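Local coordinates for alpha-l-arabinofuranosidase domain protein (Thermotoga maritima, PDB 4ATW) that probably hydrolyses terminal alpha-L-arabinofuranosyl residues from arabinose-containing polysaccharides and oligosaccharides, as a thermostable retaining glycosidase, at residues 5-10 with 422-427; 164-169 with 206-211; 211-216 with 232-237; 351-356 with 474-479. One frame throughout, in Å; residues are numbered along the deposited sequence.

Interaction 1 of 4, residues 5-10 with 422-427; sequences IVVDPK and IRVEGL
Ile5 to Asp8 and Ile422 to Val424 form a parallel strand pair in the beta-sandwich domain, a good example of chain parts far apart in sequence meeting as neighbours in one sheet. The strand segments run 4.8 Å apart with an angle of 13° between their directions. Val7 is bonded through both its N and its O: N donates to Arg423 O (2.8 Å, 163° at the hydrogen), and O receives Glu425 N at 3.1 Å. A further bond, from Arg423 N to Ile5 O, is bent and weak.

The inner face carries Ile5, Ile422, Val7 and Val424. The two isoleucines meet obliquely: Ile5 CG1 lies 3.7 Å from Ile422 CB, and Ile5 CD1 reaches Ile422 CG2. This follows from the first torsion of Ile5, chi1 78°, which sets CG1 between the backbone N and the carbonyl carbon. With an alanine here CG1 and CD1 are gone, and Ile422 CB and CG2 would probably lose the part of their apolar packing that Ile5 supplies. Further along, Pro9 CG appears to pack across Val424 CG1. On the other face Val6 CG1 lies 3.7 Å from Arg423 CG, the two side chains pointing the same way. Glu425 OE1 sits at the edge of the guanidinium group, in its plane, 2.6 Å from Arg423 NH1, a salt bridge, while Arg423 NE forms another with Glu466.

Strand 4-8 is flanked on its far edge by strand 360-376, strand 421-424 by strand 466-468, and the inner face packs on strands 405-411 and 383-398.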
loop_
_atom_site.group_PDB
_atom_site.type_symbol
_atom_site.label_atom_id
_atom_site.label_comp_id
_atom_site.label_asym_id
_atom_site.label_seq_id
_atom_site.Cartn_x
_atom_site.Cartn_y
_atom_site.Cartn_z
ATOM N N ILE A 5 7.752 -21.815 16.374
ATOM C CA ILE A 5 7.935 -20.376 16.529
ATOM C C ILE A 5 8.002 -19.981 18.021
ATOM O O ILE A 5 7.360 -20.620 18.867
ATOM C CB ILE A 5 6.840 -19.564 15.749
ATOM C CG1 ILE A 5 5.522 -19.543 16.485
ATOM C CG2 ILE A 5 6.570 -20.206 14.405
ATOM C CD1 ILE A 5 4.405 -19.173 15.548
ATOM N N VAL A 6 8.794 -18.943 18.330
ATOM C CA VAL A 6 9.024 -18.492 19.703
ATOM C C VAL A 6 8.928 -16.986 19.863
ATOM O O VAL A 6 9.721 -16.263 19.297
ATOM C CB VAL A 6 10.424 -18.916 20.144
ATOM C CG1 VAL A 6 10.736 -18.362 21.530
ATOM C CG2 VAL A 6 10.529 -20.432 20.109
ATOM N N VAL A 7 7.987 -16.520 20.667
ATOM C CA VAL A 7 7.777 -15.088 20.877
ATOM C C VAL A 7 8.200 -14.677 22.270
ATOM O O VAL A 7 8.022 -15.451 23.208
ATOM C CB VAL A 7 6.270 -14.733 20.787
ATOM C CG1 VAL A 7 6.058 -13.267 21.074
ATOM C CG2 VAL A 7 5.722 -15.113 19.454
ATOM N N ASP A 8 8.728 -13.468 22.431
ATOM C CA ASP A 8 9.103 -12.977 23.764
ATOM C C ASP A 8 8.555 -11.568 23.917
ATOM O O ASP A 8 9.283 -10.593 23.757
ATOM C CB ASP A 8 10.618 -12.951 23.949
ATOM C CG ASP A 8 11.021 -12.301 25.254
ATOM O OD1 ASP A 8 10.256 -12.434 26.229
ATOM O OD2 ASP A 8 12.096 -11.667 25.307
ATOM N N PRO A 9 7.270 -11.443 24.267
ATOM C CA PRO A 9 6.579 -10.157 24.439
ATOM C C PRO A 9 7.339 -9.138 25.262
ATOM O O PRO A 9 7.105 -7.935 25.152
ATOM C CB PRO A 9 5.259 -10.544 25.116
ATOM C CG PRO A 9 5.009 -11.894 24.638
ATOM C CD PRO A 9 6.202 -12.164 23.732
ATOM N N LYS A 10 8.247 -9.622 26.097
ATOM C CA LYS A 10 9.001 -8.718 26.956
ATOM C C LYS A 10 10.067 -7.938 26.184
ATOM O O LYS A 10 10.509 -6.882 26.629
ATOM C CB LYS A 10 9.642 -9.518 28.106
ATOM C CG LYS A 10 8.666 -10.132 29.126
ATOM C CD LYS A 10 9.413 -10.928 30.216
ATOM C CE LYS A 10 8.436 -11.514 31.238
ATOM N NZ LYS A 10 9.102 -12.312 32.299
ATOM N N ILE A 422 4.141 -23.371 19.285
ATOM C CA ILE A 422 4.510 -21.975 19.478
ATOM C C ILE A 422 4.861 -21.851 20.971
ATOM O O ILE A 422 4.529 -22.729 21.755
ATOM C CB ILE A 422 3.318 -21.026 19.055
ATOM C CG1 ILE A 422 2.358 -20.810 20.211
ATOM C CG2 ILE A 422 2.486 -21.665 17.957
ATOM C CD1 ILE A 422 2.833 -19.758 21.241
ATOM N N ARG A 423 5.558 -20.797 21.371
ATOM C CA ARG A 423 5.877 -20.621 22.788
ATOM C C ARG A 423 6.065 -19.140 23.077
ATOM O O ARG A 423 6.750 -18.434 22.332
ATOM C CB ARG A 423 7.133 -21.405 23.152
ATOM C CG ARG A 423 8.387 -20.575 23.350
ATOM C CD ARG A 423 8.679 -20.265 24.822
ATOM N NE ARG A 423 8.870 -21.470 25.637
ATOM C CZ ARG A 423 9.348 -21.481 26.885
ATOM N NH1 ARG A 423 9.701 -20.356 27.485
ATOM N NH2 ARG A 423 9.464 -22.623 27.545
ATOM N N VAL A 424 5.460 -18.668 24.157
ATOM C CA VAL A 424 5.548 -17.260 24.503
ATOM C C VAL A 424 6.154 -17.064 25.898
ATOM O O VAL A 424 5.452 -17.230 26.889
ATOM C CB VAL A 424 4.147 -16.662 24.480
ATOM C CG1 VAL A 424 4.227 -15.177 24.434
ATOM C CG2 VAL A 424 3.363 -17.218 23.304
ATOM N N GLU A 425 7.434 -16.700 25.982
ATOM C CA GLU A 425 8.117 -16.503 27.271
ATOM C C GLU A 425 7.287 -15.839 28.375
ATOM O O GLU A 425 6.923 -14.655 28.284
ATOM C CB GLU A 425 9.397 -15.696 27.073
ATOM C CG GLU A 425 10.355 -16.331 26.091
ATOM C CD GLU A 425 10.910 -17.655 26.588
ATOM O OE1 GLU A 425 10.742 -17.949 27.788
ATOM O OE2 GLU A 425 11.522 -18.398 25.787
ATOM N N GLY A 426 6.995 -16.621 29.417
ATOM C CA GLY A 426 6.222 -16.140 30.556
ATOM C C GLY A 426 4.781 -15.696 30.331
ATOM O O GLY A 426 4.355 -14.694 30.897
ATOM N N LEU A 427 4.026 -16.439 29.526
ATOM C CA LEU A 427 2.641 -16.095 29.248
ATOM C C LEU A 427 1.668 -16.617 30.318
ATOM O O LEU A 427 0.936 -15.830 30.941
ATOM C CB LEU A 427 2.240 -16.621 27.860
ATOM C CG LEU A 427 0.754 -16.488 27.447
ATOM C CD1 LEU A 427 0.340 -15.048 27.243
ATOM C CD2 LEU A 427 0.512 -17.264 26.173
#

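Interaction 2 of 4, residues 164-169 with 206-211; sequences VKFWGI and KAIAVG
Ile169, Lys206 and Ile208 bury the most surface where strands 166-169 and 206-209 run side by side, the two strands of a beta-alpha-beta unit in the eight-stranded parallel barrel of the catalytic domain. Helix 184-196 joins the two strands, whose directions differ by 27°.

Lys206 opens the pairing. Its N donates to Lys165 O at 2.9 Å, nearly straight, and its own O receives Trp167 N at 2.8 Å. The side chain starts beside Lys165 O, 3.6 Å from Lys206 CB, then bends at chi2 and carries its ammonium away from the neighbouring strand.

Ile208 continues the ladder, its N bonded to Trp167 O at 3.0 Å and its O receiving Ile169 N at 2.8 Å.

Ile169 faces the surrounding helices. CG1 stands opposite the carbonyl carbon (chi1 -60°), and the extended chain sends CD1 back along the strand to Ala207 CB, while Tyr194 and Thr195 of helix 184-196 pack on its side chain. On the barrel interior, Phe166 touches Tyr121 and meets His19 edge-to-face. There Ile208 CD1 comes to the edge of the Phe166 ring, near its plane, lying 4.2 Å from Phe166 CB and also 3.4 Å from Trp167 O.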
loop_
_atom_site.group_PDB
_atom_site.type_symbol
_atom_site.label_atom_id
_atom_site.label_comp_id
_atom_site.label_asym_id
_atom_site.label_seq_id
_atom_site.Cartn_x
_atom_site.Cartn_y
_atom_site.Cartn_z
ATOM N N VAL A 164 -1.277 18.543 3.590
ATOM C CA VAL A 164 -0.939 17.250 3.007
ATOM C C VAL A 164 0.510 17.032 3.373
ATOM O O VAL A 164 1.368 17.839 3.003
ATOM C CB VAL A 164 -1.118 17.281 1.464
ATOM C CG1 VAL A 164 -0.809 15.939 0.843
ATOM C CG2 VAL A 164 -2.573 17.676 1.130
ATOM N N LYS A 165 0.785 15.952 4.098
ATOM C CA LYS A 165 2.148 15.657 4.571
ATOM C C LYS A 165 3.075 14.884 3.635
ATOM O O LYS A 165 4.294 14.981 3.751
ATOM C CB LYS A 165 2.066 14.904 5.905
ATOM C CG LYS A 165 1.179 15.575 6.928
ATOM C CD LYS A 165 1.135 14.772 8.184
ATOM C CE LYS A 165 0.145 15.346 9.189
ATOM N NZ LYS A 165 0.068 14.509 10.461
ATOM N N PHE A 166 2.507 14.112 2.721
ATOM C CA PHE A 166 3.327 13.322 1.839
ATOM C C PHE A 166 3.236 13.792 0.407
ATOM O O PHE A 166 2.148 13.897 -0.139
ATOM C CB PHE A 166 2.894 11.855 1.899
ATOM C CG PHE A 166 2.998 11.229 3.270
ATOM C CD1 PHE A 166 2.035 11.449 4.236
ATOM C CD2 PHE A 166 4.062 10.400 3.591
ATOM C CE1 PHE A 166 2.124 10.858 5.503
ATOM C CE2 PHE A 166 4.158 9.808 4.854
ATOM C CZ PHE A 166 3.181 10.044 5.808
ATOM N N TRP A 167 4.370 14.055 -0.225
ATOM C CA TRP A 167 4.309 14.457 -1.627
ATOM C C TRP A 167 5.158 13.576 -2.509
ATOM O O TRP A 167 6.353 13.470 -2.298
ATOM C CB TRP A 167 4.714 15.920 -1.799
ATOM C CG TRP A 167 3.717 16.872 -1.179
ATOM C CD1 TRP A 167 3.634 17.217 0.129
ATOM C CD2 TRP A 167 2.629 17.526 -1.841
ATOM N NE1 TRP A 167 2.566 18.043 0.331
ATOM C CE2 TRP A 167 1.931 18.249 -0.867
ATOM C CE3 TRP A 167 2.181 17.567 -3.164
ATOM C CZ2 TRP A 167 0.800 19.013 -1.168
ATOM C CZ3 TRP A 167 1.063 18.319 -3.466
ATOM C CH2 TRP A 167 0.383 19.036 -2.469
ATOM N N GLY A 168 4.506 12.934 -3.478
ATOM C CA GLY A 168 5.183 12.048 -4.401
ATOM C C GLY A 168 5.742 12.921 -5.482
ATOM O O GLY A 168 4.985 13.534 -6.216
ATOM N N ILE A 169 7.064 12.979 -5.583
ATOM C CA ILE A 169 7.706 13.829 -6.575
ATOM C C ILE A 169 7.952 13.184 -7.931
ATOM O O ILE A 169 9.074 12.835 -8.287
ATOM C CB ILE A 169 8.980 14.334 -6.029
ATOM C CG1 ILE A 169 8.649 15.110 -4.783
ATOM C CG2 ILE A 169 9.697 15.185 -7.046
ATOM C CD1 ILE A 169 9.873 15.665 -4.045
ATOM N N LYS A 206 7.128 15.588 3.560
ATOM C CA LYS A 206 7.972 14.464 3.282
ATOM C C LYS A 206 7.903 14.273 1.754
ATOM O O LYS A 206 6.814 14.291 1.141
ATOM C CB LYS A 206 7.425 13.227 3.979
ATOM C CG LYS A 206 7.328 13.328 5.472
ATOM C CD LYS A 206 8.694 13.386 6.092
ATOM C CE LYS A 206 8.676 12.828 7.505
ATOM N NZ LYS A 206 10.047 12.739 8.116
ATOM N N ALA A 207 9.069 14.095 1.145
ATOM C CA ALA A 207 9.166 13.879 -0.289
ATOM C C ALA A 207 9.540 12.422 -0.681
ATOM O O ALA A 207 10.486 11.853 -0.159
ATOM C CB ALA A 207 10.186 14.827 -0.853
ATOM N N ILE A 208 8.799 11.830 -1.612
ATOM C CA ILE A 208 9.082 10.483 -2.089
ATOM C C ILE A 208 9.524 10.616 -3.561
ATOM O O ILE A 208 8.727 11.034 -4.458
ATOM C CB ILE A 208 7.842 9.592 -2.049
ATOM C CG1 ILE A 208 7.271 9.510 -0.641
ATOM C CG2 ILE A 208 8.183 8.247 -2.512
ATOM C CD1 ILE A 208 6.384 10.739 -0.235
ATOM N N ALA A 209 10.799 10.270 -3.801
ATOM C CA ALA A 209 11.406 10.360 -5.134
ATOM C C ALA A 209 11.244 9.063 -5.878
ATOM O O ALA A 209 11.201 8.013 -5.294
ATOM C CB ALA A 209 12.865 10.713 -5.021
ATOM N N VAL A 210 11.149 9.143 -7.182
ATOM C CA VAL A 210 10.959 7.966 -7.962
ATOM C C VAL A 210 12.161 7.085 -8.006
ATOM O O VAL A 210 13.222 7.492 -8.474
ATOM C CB VAL A 210 10.649 8.301 -9.367
ATOM C CG1 VAL A 210 10.231 7.023 -10.091
ATOM C CG2 VAL A 210 9.574 9.351 -9.403
ATOM N N GLY A 211 11.985 5.867 -7.528
ATOM C CA GLY A 211 13.061 4.917 -7.549
ATOM C C GLY A 211 12.557 3.777 -8.382
ATOM O O GLY A 211 11.374 3.744 -8.713
#

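Interaction 3 of 4, residues 211-216 with 232-237; sequences GCDDPI and ISYHFY
Gly211 and Asp213 are the points at which the loop after strand 206-209 meets strand 231-238. Gly211, with no side chain, lies flush against the strand: its CA is 3.0 Å from Ser233 O and 3.6 Å from Ile232 CG1. That methylene is brought there by the first torsion of Ile232, which sets CG1 opposite the backbone N (chi1 175°). The second point is polar. Tyr234 OH donates to Asp213 OD1 at 2.8 Å, although the place of the hydroxyl is not quite certain. OD1 comes in at the ring edge, in the ring plane, and the carboxylate is turned 80° from that plane, standing nearly upright to the ring. Cys212 O also sits at this edge, 4.1 Å from Tyr234 CE1.

A second shell surrounds these groups. Arg256 NE makes a weak bond to the same tyrosine hydroxyl. The loop itself is tightened by a bond from Asp214 N to Cys212 SG (3.4 Å, 175°), and Asn218 OD1 accepts from Cys212 N. Asp214 then takes the N-cap position of helix 215-225: OD1 accepts weakly from Ile216 N and also takes a hydrogen bond from Trp217 N. On the strand, Ser233 OG is held by Asp280 and His235 ND1 by Glu172, both outside the loop.

The whole is the beta-alpha loop of a (beta/alpha)8 barrel, where the chain leaves one strand, passes along the next and then caps the helix that joins them.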
loop_
_atom_site.group_PDB
_atom_site.type_symbol
_atom_site.label_atom_id
_atom_site.label_comp_id
_atom_site.label_asym_id
_atom_site.label_seq_id
_atom_site.Cartn_x
_atom_site.Cartn_y
_atom_site.Cartn_z
ATOM N N GLY A 211 11.985 5.867 -7.528
ATOM C CA GLY A 211 13.061 4.917 -7.549
ATOM C C GLY A 211 12.557 3.777 -8.382
ATOM O O GLY A 211 11.374 3.744 -8.713
ATOM N N CYS A 212 13.422 2.844 -8.737
ATOM C CA CYS A 212 12.961 1.721 -9.524
ATOM C C CYS A 212 14.012 0.603 -9.517
ATOM O O CYS A 212 14.829 0.568 -8.622
ATOM C CB CYS A 212 12.624 2.162 -10.943
ATOM S SG CYS A 212 14.058 2.290 -11.894
ATOM N N ASP A 213 13.987 -0.299 -10.497
ATOM C CA ASP A 213 14.901 -1.412 -10.498
ATOM C C ASP A 213 16.269 -1.181 -11.110
ATOM O O ASP A 213 17.157 -2.032 -11.005
ATOM C CB ASP A 213 14.232 -2.623 -11.129
ATOM C CG ASP A 213 13.414 -3.397 -10.133
ATOM O OD1 ASP A 213 13.970 -3.683 -9.040
ATOM O OD2 ASP A 213 12.237 -3.722 -10.430
ATOM N N ASP A 214 16.470 -0.041 -11.747
ATOM C CA ASP A 214 17.771 0.260 -12.313
ATOM C C ASP A 214 18.630 0.858 -11.173
ATOM O O ASP A 214 18.319 1.916 -10.628
ATOM C CB ASP A 214 17.573 1.255 -13.438
ATOM C CG ASP A 214 18.832 1.965 -13.824
ATOM O OD1 ASP A 214 19.885 1.734 -13.190
ATOM O OD2 ASP A 214 18.763 2.773 -14.781
ATOM N N PRO A 215 19.724 0.185 -10.795
ATOM C CA PRO A 215 20.632 0.627 -9.736
ATOM C C PRO A 215 21.198 2.020 -9.999
ATOM O O PRO A 215 21.315 2.842 -9.086
ATOM C CB PRO A 215 21.741 -0.393 -9.804
ATOM C CG PRO A 215 21.115 -1.565 -10.421
ATOM C CD PRO A 215 20.294 -0.970 -11.488
ATOM N N ILE A 216 21.580 2.263 -11.250
ATOM C CA ILE A 216 22.143 3.542 -11.634
ATOM C C ILE A 216 21.103 4.607 -11.468
ATOM O O ILE A 216 21.404 5.725 -11.061
ATOM C CB ILE A 216 22.603 3.547 -13.079
ATOM C CG1 ILE A 216 23.479 2.325 -13.348
ATOM C CG2 ILE A 216 23.445 4.767 -13.344
ATOM C CD1 ILE A 216 24.773 2.314 -12.545
ATOM N N ILE A 232 12.525 6.925 -1.173
ATOM C CA ILE A 232 12.807 6.616 -2.560
ATOM C C ILE A 232 11.766 5.539 -2.815
ATOM O O ILE A 232 11.650 4.570 -2.076
ATOM C CB ILE A 232 14.248 6.145 -2.810
ATOM C CG1 ILE A 232 14.374 5.738 -4.269
ATOM C CG2 ILE A 232 14.623 5.022 -1.888
ATOM C CD1 ILE A 232 15.817 5.697 -4.755
ATOM N N SER A 233 10.951 5.807 -3.821
ATOM C CA SER A 233 9.828 4.984 -4.222
ATOM C C SER A 233 10.231 3.653 -4.816
ATOM O O SER A 233 11.240 3.583 -5.514
ATOM C CB SER A 233 8.993 5.808 -5.223
ATOM O OG SER A 233 8.019 5.047 -5.878
ATOM N N TYR A 234 9.471 2.605 -4.486
ATOM C CA TYR A 234 9.688 1.288 -5.076
ATOM C C TYR A 234 8.342 0.651 -5.448
ATOM O O TYR A 234 7.418 0.639 -4.631
ATOM C CB TYR A 234 10.455 0.328 -4.157
ATOM C CG TYR A 234 10.920 -0.939 -4.900
ATOM C CD1 TYR A 234 12.021 -0.905 -5.756
ATOM C CD2 TYR A 234 10.196 -2.127 -4.819
ATOM C CE1 TYR A 234 12.382 -2.012 -6.515
ATOM C CE2 TYR A 234 10.562 -3.240 -5.583
ATOM C CZ TYR A 234 11.647 -3.169 -6.422
ATOM O OH TYR A 234 11.970 -4.251 -7.182
ATOM N N HIS A 235 8.241 0.139 -6.681
ATOM C CA HIS A 235 7.015 -0.462 -7.174
ATOM C C HIS A 235 7.230 -1.931 -7.371
ATOM O O HIS A 235 8.174 -2.307 -8.054
ATOM C CB HIS A 235 6.620 0.172 -8.501
ATOM C CG HIS A 235 6.119 1.575 -8.368
ATOM N ND1 HIS A 235 5.550 2.269 -9.415
ATOM C CD2 HIS A 235 6.113 2.421 -7.310
ATOM C CE1 HIS A 235 5.219 3.482 -9.009
ATOM N NE2 HIS A 235 5.549 3.600 -7.735
ATOM N N PHE A 236 6.368 -2.772 -6.787
ATOM C CA PHE A 236 6.503 -4.229 -6.937
ATOM C C PHE A 236 5.220 -4.908 -7.375
ATOM O O PHE A 236 4.253 -4.923 -6.630
ATOM C CB PHE A 236 6.944 -4.860 -5.628
ATOM C CG PHE A 236 7.305 -6.311 -5.747
ATOM C CD1 PHE A 236 8.570 -6.697 -6.172
ATOM C CD2 PHE A 236 6.387 -7.296 -5.431
ATOM C CE1 PHE A 236 8.922 -8.061 -6.283
ATOM C CE2 PHE A 236 6.716 -8.668 -5.532
ATOM C CZ PHE A 236 7.984 -9.051 -5.960
ATOM N N TYR A 237 5.211 -5.469 -8.580
ATOM C CA TYR A 237 4.030 -6.163 -9.084
ATOM C C TYR A 237 4.434 -7.588 -9.433
ATOM O O TYR A 237 5.355 -7.803 -10.226
ATOM C CB TYR A 237 3.460 -5.467 -10.327
ATOM C CG TYR A 237 2.758 -4.144 -10.038
ATOM C CD1 TYR A 237 1.665 -4.084 -9.175
ATOM C CD2 TYR A 237 3.213 -2.942 -10.585
ATOM C CE1 TYR A 237 1.052 -2.868 -8.861
ATOM C CE2 TYR A 237 2.603 -1.723 -10.272
ATOM C CZ TYR A 237 1.529 -1.703 -9.409
ATOM O OH TYR A 237 0.934 -0.523 -9.064
#

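Interaction 4 of 4, residues 351-356 with 474-479; sequences ELIVNH and FSCSVI
Leu352, on the last turns of helix 345-355, packs on Cys476 and Val478 of strand 475-481 in the interface between the barrel domain and the beta-sandwich. Helix and strand segments run nearly alongside, 9.1 Å between axes and 21° apart in direction, a spacing filled by side chains.

The leucine shows how one side chain can span two residues of a strand. Its CB is directed toward the strand, and CG stands opposite the backbone N (chi1 175°), which carries the branch point to 4.0 Å from Val478 CG2. From there the methyls divide the work. CD1 remains on Val478, 3.9 Å from the same CG2, the two side chains lying alongside with their tips pointing opposite ways. CD2 reaches two residues back along the strand, lying 3.5 Å from Cys476 O and 4.0 Å from Cys476 SG. A serine in its place would lack both methyls and is likely to leave a gap against Val478 and beside the sulfur of Cys476.

Ile353 supports the same spot from the next position of the helix: its CD1 comes near Cys476 SG and crosses Val478 at a slant. Cys476 is also disulfide-bonded to Cys306 of helix 299-313, so the strand is joined covalently to that helix, which is consistent with a thermostable enzyme.

Where the helix ends, His356 turns its ring to stack on Tyr435 and to bond through ND1 to Glu480. Its own CB rests on the second methyl of Val478, CG1, at 3.7 Å.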
loop_
_atom_site.group_PDB
_atom_site.type_symbol
_atom_site.label_atom_id
_atom_site.label_comp_id
_atom_site.label_asym_id
_atom_site.label_seq_id
_atom_site.Cartn_x
_atom_site.Cartn_y
_atom_site.Cartn_z
ATOM N N GLU A 351 -8.148 -6.654 6.078
ATOM C CA GLU A 351 -9.164 -6.683 7.133
ATOM C C GLU A 351 -8.594 -7.415 8.339
ATOM O O GLU A 351 -8.728 -6.972 9.501
ATOM C CB GLU A 351 -10.437 -7.398 6.662
ATOM C CG GLU A 351 -11.678 -6.893 7.367
ATOM C CD GLU A 351 -12.923 -7.719 7.070
ATOM O OE1 GLU A 351 -13.059 -8.244 5.938
ATOM O OE2 GLU A 351 -13.780 -7.826 7.977
ATOM N N LEU A 352 -7.921 -8.527 8.044
ATOM C CA LEU A 352 -7.340 -9.345 9.089
ATOM C C LEU A 352 -6.178 -8.696 9.806
ATOM O O LEU A 352 -6.213 -8.526 11.025
ATOM C CB LEU A 352 -6.887 -10.672 8.516
ATOM C CG LEU A 352 -6.150 -11.580 9.489
ATOM C CD1 LEU A 352 -7.020 -11.891 10.664
ATOM C CD2 LEU A 352 -5.753 -12.837 8.741
ATOM N N ILE A 353 -5.148 -8.301 9.065
ATOM C CA ILE A 353 -3.988 -7.725 9.737
ATOM C C ILE A 353 -4.147 -6.346 10.322
ATOM O O ILE A 353 -3.553 -6.059 11.345
ATOM C CB ILE A 353 -2.729 -7.701 8.846
ATOM C CG1 ILE A 353 -2.522 -9.053 8.173
ATOM C CG2 ILE A 353 -1.510 -7.415 9.724
ATOM C CD1 ILE A 353 -2.203 -10.188 9.150
ATOM N N VAL A 354 -4.931 -5.483 9.700
ATOM C CA VAL A 354 -5.055 -4.144 10.264
ATOM C C VAL A 354 -5.852 -4.115 11.572
ATOM O O VAL A 354 -5.583 -3.315 12.464
ATOM C CB VAL A 354 -5.691 -3.136 9.261
ATOM C CG1 VAL A 354 -4.833 -3.025 8.027
ATOM C CG2 VAL A 354 -7.110 -3.554 8.908
ATOM N N ASN A 355 -6.822 -5.004 11.703
ATOM C CA ASN A 355 -7.610 -5.009 12.913
ATOM C C ASN A 355 -7.050 -5.923 14.009
ATOM O O ASN A 355 -7.557 -5.937 15.139
ATOM C CB ASN A 355 -9.034 -5.393 12.565
ATOM C CG ASN A 355 -9.735 -4.328 11.764
ATOM O OD1 ASN A 355 -10.078 -3.269 12.282
ATOM N ND2 ASN A 355 -9.947 -4.602 10.479
ATOM N N HIS A 356 -5.994 -6.670 13.688
ATOM C CA HIS A 356 -5.384 -7.594 14.647
ATOM C C HIS A 356 -3.862 -7.493 14.586
ATOM O O HIS A 356 -3.180 -8.463 14.274
ATOM C CB HIS A 356 -5.873 -9.034 14.350
ATOM C CG HIS A 356 -7.375 -9.179 14.400
ATOM N ND1 HIS A 356 -8.098 -9.062 15.571
ATOM C CD2 HIS A 356 -8.294 -9.302 13.408
ATOM C CE1 HIS A 356 -9.390 -9.097 15.293
ATOM N NE2 HIS A 356 -9.536 -9.242 13.988
ATOM N N PHE A 474 -2.426 -22.925 3.106
ATOM C CA PHE A 474 -2.680 -21.593 2.548
ATOM C C PHE A 474 -3.583 -20.733 3.439
ATOM O O PHE A 474 -4.614 -20.219 3.022
ATOM C CB PHE A 474 -3.248 -21.704 1.122
ATOM C CG PHE A 474 -4.500 -22.538 1.010
ATOM C CD1 PHE A 474 -5.738 -22.014 1.359
ATOM C CD2 PHE A 474 -4.442 -23.844 0.521
ATOM C CE1 PHE A 474 -6.900 -22.778 1.215
ATOM C CE2 PHE A 474 -5.594 -24.615 0.377
ATOM C CZ PHE A 474 -6.822 -24.086 0.719
ATOM N N SER A 475 -3.160 -20.577 4.680
ATOM C CA SER A 475 -3.902 -19.785 5.640
ATOM C C SER A 475 -3.017 -18.709 6.308
ATOM O O SER A 475 -1.785 -18.778 6.350
ATOM C CB SER A 475 -4.537 -20.696 6.710
ATOM O OG SER A 475 -3.578 -21.251 7.604
ATOM N N CYS A 476 -3.680 -17.712 6.856
ATOM C CA CYS A 476 -3.000 -16.596 7.475
ATOM C C CYS A 476 -3.786 -16.434 8.751
ATOM O O CYS A 476 -5.005 -16.282 8.708
ATOM C CB CYS A 476 -3.170 -15.413 6.533
ATOM S SG CYS A 476 -2.372 -13.821 6.879
ATOM N N SER A 477 -3.099 -16.496 9.883
ATOM C CA SER A 477 -3.786 -16.414 11.163
ATOM C C SER A 477 -3.147 -15.443 12.145
ATOM O O SER A 477 -1.955 -15.178 12.099
ATOM C CB SER A 477 -3.830 -17.810 11.792
ATOM O OG SER A 477 -4.272 -18.805 10.875
ATOM N N VAL A 478 -3.957 -14.894 13.030
ATOM C CA VAL A 478 -3.468 -13.985 14.055
ATOM C C VAL A 478 -4.031 -14.467 15.392
ATOM O O VAL A 478 -5.255 -14.390 15.659
ATOM C CB VAL A 478 -3.964 -12.546 13.869
ATOM C CG1 VAL A 478 -3.398 -11.656 14.996
ATOM C CG2 VAL A 478 -3.606 -12.054 12.497
ATOM N N ILE A 479 -3.147 -14.989 16.228
ATOM C CA ILE A 479 -3.559 -15.455 17.536
ATOM C C ILE A 479 -3.538 -14.198 18.398
ATOM O O ILE A 479 -2.493 -13.584 18.583
ATOM C CB ILE A 479 -2.568 -16.528 18.072
ATOM C CG1 ILE A 479 -2.589 -17.760 17.164
ATOM C CG2 ILE A 479 -2.964 -16.944 19.445
ATOM C CD1 ILE A 479 -1.564 -18.846 17.495
#

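In the fold
The four contacts sample both domains. Interactions 2 and 3 belong to the parallel barrel; they follow each other in the chain, share Gly211 and touch through Ala209 O and Ser233 N (2.7 Å, probably a hydrogen bond), their centres 14 Å apart. Interactions 1 and 4 lie 19 Å apart between centres and both reach the mixed sheet of the sandwich, but do not touch. Their segments alternate along the chain. Interaction 1, its centre about 38 Å from that of interaction 2, brings the N-terminal strand into the C-terminal domain. The whole barrel lies between its segments, so the sandwich draws on chain from before and after the barrel, while interaction 4 ties it to a helix following the barrel strands.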